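Long-range contact in ricin B-related lectin (Polyporus squamosus, PDB 5MUA), which binds galactose through a beta-trefoil lectin domain and carries a calcium-binding, papain-like cysteine protease domain: residues B[179-184]-B[254-259]. Sequence-based numbering, arbitrary orientation.
Sequences YLVLTR and VERGNF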
ATOM      1  N   TYR B 179      -9.818  -8.219  13.113  1.00 11.34           N
ATOM      2  CA  TYR B 179     -10.079  -7.051  12.269  1.00 12.28           C
ATOM      3  C   TYR B 179     -11.223  -6.172  12.785  1.00 12.63           C
ATOM      4  O   TYR B 179     -12.308  -6.689  13.074  1.00 13.08           O
ATOM      5  CB  TYR B 179     -10.443  -7.515  10.870  1.00 12.13           C
ATOM      6  CG  TYR B 179      -9.304  -8.098  10.133  1.00 12.33           C
ATOM      7  CD1 TYR B 179      -8.431  -7.304   9.458  1.00 12.81           C
ATOM      8  CD2 TYR B 179      -9.011  -9.493  10.224  1.00 13.06           C
ATOM      9  CE1 TYR B 179      -7.333  -7.835   8.782  1.00 11.59           C
ATOM     10  CE2 TYR B 179      -7.955 -10.042   9.497  1.00 13.60           C
ATOM     11  CZ  TYR B 179      -7.111  -9.188   8.784  1.00 13.72           C
ATOM     12  OH  TYR B 179      -6.044  -9.701   8.107  1.00 11.95           O
ATOM     13  N   LEU B 180     -11.024  -4.860  12.754  1.00 11.96           N
ATOM     14  CA  LEU B 180     -12.126  -3.880  12.836  1.00 11.63           C
ATOM     15  C   LEU B 180     -12.768  -3.737  11.470  1.00 13.16           C
ATOM     16  O   LEU B 180     -12.088  -3.593  10.444  1.00 12.15           O
ATOM     17  CB  LEU B 180     -11.694  -2.519  13.330  1.00 12.15           C
ATOM     18  CG  LEU B 180     -12.748  -1.390  13.334  1.00 12.34           C
ATOM     19  CD1 LEU B 180     -13.838  -1.824  14.341  1.00 13.55           C
ATOM     20  CD2 LEU B 180     -12.073  -0.096  13.803  1.00 13.47           C
ATOM     21  N   VAL B 181     -14.075  -3.811  11.460  1.00 11.99           N
ATOM     22  CA  VAL B 181     -14.851  -3.619  10.231  1.00 13.80           C
ATOM     23  C   VAL B 181     -15.238  -2.145  10.242  1.00 12.94           C
ATOM     24  O   VAL B 181     -15.938  -1.658  11.138  1.00 14.05           O
ATOM     25  CB  VAL B 181     -16.122  -4.519  10.203  1.00 13.36           C
ATOM     26  CG1 VAL B 181     -17.047  -4.171   9.039  1.00 12.69           C
ATOM     27  CG2 VAL B 181     -15.769  -5.994  10.177  1.00 13.91           C
ATOM     28  N   LEU B 182     -14.800  -1.413   9.208  1.00 12.68           N
ATOM     29  CA  LEU B 182     -15.074   0.000   9.107  1.00 12.78           C
ATOM     30  C   LEU B 182     -16.444   0.274   8.545  1.00 13.05           C
ATOM     31  O   LEU B 182     -16.978  -0.537   7.797  1.00 12.86           O
ATOM     32  CB  LEU B 182     -14.061   0.652   8.138  1.00 13.45           C
ATOM     33  CG  LEU B 182     -12.635   0.498   8.686  1.00 13.94           C
ATOM     34  CD1 LEU B 182     -11.707   0.951   7.576  1.00 14.09           C
ATOM     35  CD2 LEU B 182     -12.385   1.304   9.964  1.00 14.58           C
ATOM     36  N   THR B 183     -16.935   1.476   8.813  1.00 14.29           N
ATOM     37  CA  THR B 183     -18.151   1.961   8.175  1.00 14.12           C
ATOM     38  C   THR B 183     -17.828   2.565   6.824  1.00 15.23           C
ATOM     39  O   THR B 183     -16.677   2.923   6.506  1.00 14.31           O
ATOM     40  CB  THR B 183     -18.833   3.075   8.994  1.00 15.12           C
ATOM     41  OG1 THR B 183     -17.981   4.211   9.094  1.00 13.72           O
ATOM     42  CG2 THR B 183     -19.210   2.581  10.456  1.00 14.59           C
ATOM     43  N   ARG B 184     -18.901   2.712   6.039  1.00 15.95           N
ATOM     44  CA  ARG B 184     -18.748   3.456   4.791  1.00 16.89           C
ATOM     45  C   ARG B 184     -18.303   4.867   4.958  1.00 15.02           C
ATOM     46  O   ARG B 184     -17.485   5.404   4.187  1.00 14.07           O
ATOM     47  CB  ARG B 184     -20.011   3.305   3.911  1.00 16.82           C
ATOM     48  CG  ARG B 184     -20.023   1.936   3.273  1.00 16.14           C
ATOM     49  CD  ARG B 184     -21.069   1.817   2.183  1.00 18.04           C
ATOM     50  NE  ARG B 184     -21.311   0.435   1.763  1.00 18.27           N
ATOM     51  CZ  ARG B 184     -22.022   0.097   0.671  1.00 22.33           C
ATOM     52  NH1 ARG B 184     -22.509   1.038  -0.161  1.00 20.62           N
ATOM     53  NH2 ARG B 184     -22.252  -1.180   0.404  1.00 25.31           N
ATOM     54  N   VAL B 254     -16.122  -6.153   4.300  1.00 14.95           N
ATOM     55  CA  VAL B 254     -17.388  -6.750   4.765  1.00 15.20           C
ATOM     56  C   VAL B 254     -18.154  -5.670   5.419  1.00 15.25           C
ATOM     57  O   VAL B 254     -17.628  -4.646   5.802  1.00 14.19           O
ATOM     58  CB  VAL B 254     -17.241  -8.028   5.638  1.00 16.51           C
ATOM     59  CG1 VAL B 254     -16.408  -9.081   4.949  1.00 17.08           C
ATOM     60  CG2 VAL B 254     -16.622  -7.757   6.980  1.00 16.33           C
ATOM     61  N   GLU B 255     -19.463  -5.887   5.511  1.00 18.53           N
ATOM     62  CA  GLU B 255     -20.396  -4.861   5.917  1.00 19.48           C
ATOM     63  C   GLU B 255     -20.639  -5.011   7.410  1.00 19.67           C
ATOM     64  O   GLU B 255     -20.844  -6.104   7.892  1.00 18.97           O
ATOM     65  CB  GLU B 255     -21.762  -5.081   5.194  1.00 21.56           C
ATOM     66  CG  GLU B 255     -21.782  -4.734   3.703  1.00 23.09           C
ATOM     67  CD  GLU B 255     -21.675  -3.251   3.498  1.00 26.13           C
ATOM     68  OE1 GLU B 255     -22.207  -2.472   4.307  1.00 27.05           O
ATOM     69  OE2 GLU B 255     -21.100  -2.847   2.520  1.00 24.36           O
ATOM     70  N   ARG B 256     -20.695  -3.893   8.112  1.00 19.82           N
ATOM     71  CA  ARG B 256     -21.175  -3.929   9.485  1.00 23.19           C
ATOM     72  C   ARG B 256     -22.537  -4.478   9.738  1.00 22.90           C
ATOM     73  O   ARG B 256     -22.722  -5.190  10.717  1.00 22.82           O
ATOM     74  CB  ARG B 256     -21.057  -2.593  10.137  1.00 26.38           C
ATOM     75  CG  ARG B 256     -19.874  -2.697  11.067  1.00 23.66           C
ATOM     76  CD  ARG B 256     -19.820  -1.471  11.792  1.00 20.65           C
ATOM     77  NE  ARG B 256     -18.476  -1.060  12.067  1.00 17.30           N
ATOM     78  CZ  ARG B 256     -18.251   0.025  12.771  1.00 16.33           C
ATOM     79  NH1 ARG B 256     -19.324   0.662  13.301  1.00 14.84           N
ATOM     80  NH2 ARG B 256     -17.005   0.394  13.016  1.00 15.34           N
ATOM     81  N   GLY B 257     -23.463  -4.198   8.842  1.00 20.99           N
ATOM     82  CA  GLY B 257     -24.856  -4.746   9.003  1.00 22.11           C
ATOM     83  C   GLY B 257     -24.947  -6.203   8.696  1.00 23.43           C
ATOM     84  O   GLY B 257     -25.923  -6.874   9.051  1.00 26.97           O
ATOM     85  N   ASN B 258     -23.950  -6.749   7.997  1.00 20.62           N
ATOM     86  CA  ASN B 258     -23.959  -8.153   7.699  1.00 21.63           C
ATOM     87  C   ASN B 258     -22.571  -8.604   7.323  1.00 21.61           C
ATOM     88  O   ASN B 258     -22.129  -8.401   6.163  1.00 20.53           O
ATOM     89  CB  ASN B 258     -24.892  -8.453   6.524  1.00 24.35           C
ATOM     90  CG  ASN B 258     -24.996  -9.941   6.226  1.00 26.89           C
ATOM     91  OD1 ASN B 258     -24.227 -10.808   6.705  1.00 24.63           O
ATOM     92  ND2 ASN B 258     -25.982 -10.255   5.439  1.00 33.18           N
ATOM     93  N   PHE B 259     -21.923  -9.285   8.256  1.00 18.88           N
ATOM     94  CA  PHE B 259     -20.514  -9.534   8.111  1.00 18.63           C
ATOM     95  C   PHE B 259     -20.261 -10.591   7.034  1.00 19.62           C
ATOM     96  O   PHE B 259     -19.129 -10.754   6.647  1.00 18.24           O
ATOM     97  CB  PHE B 259     -19.929 -10.048   9.406  1.00 18.98           C
ATOM     98  CG  PHE B 259     -19.883  -9.052  10.519  1.00 19.47           C
ATOM     99  CD1 PHE B 259     -19.268  -7.827  10.355  1.00 19.77           C
ATOM    100  CD2 PHE B 259     -20.324  -9.417  11.799  1.00 20.92           C
ATOM    101  CE1 PHE B 259     -19.153  -6.921  11.407  1.00 21.07           C
ATOM    102  CE2 PHE B 259     -20.203  -8.527  12.850  1.00 21.66           C
ATOM    103  CZ  PHE B 259     -19.618  -7.278  12.653  1.00 21.33           C
TER
HETATM  104  O   HOH W   1     -16.130  -2.272   5.977  1.00 20.80           O
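R256 reaches across to V181. Beyond its CB, R256 CG lies 3.8 Å from V181 CG1. CD carries the chain past the V181 carbonyl, and a bend at chi3 (-145°) turns the guanidinium so that NE and NH2 both face V181 O. Lying in the guanidinium plane, V181 O takes hydrogen bonds from R256 NE (2.8 Å) and R256 NH2 (3.0 Å). T183 CG2 rests over one face of the group, 3.4 Å from R256 NH1, and R256 NH1 is hydrogen-bonded to Y10 OH of the strand 7-13. On the apolar side, V181 CG2 meets V254 CG2 and F259 CE1, each at 3.7 Å. A water donates to both L182 O and V254 O. Further along, R184 NH2 makes a salt bridge with E255 OE2 (2.9 Å, N-H...O 164°), approaching from above the carboxylate plane; OE2 also hydrogen-bonds T263 OG1. The contact thus joins 179-184, which leads into helix 184-194 through the N-cap T183, to 254-259, both in the Agglutinin C-terminal region, and through Y10 R256 ties them to the ricin-type trefoil. With two N-H groups on one carbonyl and a third nitrogen held by Y10, the R256 guanidinium has little freedom to rotate, and its charge probably polarises the V181 peptide.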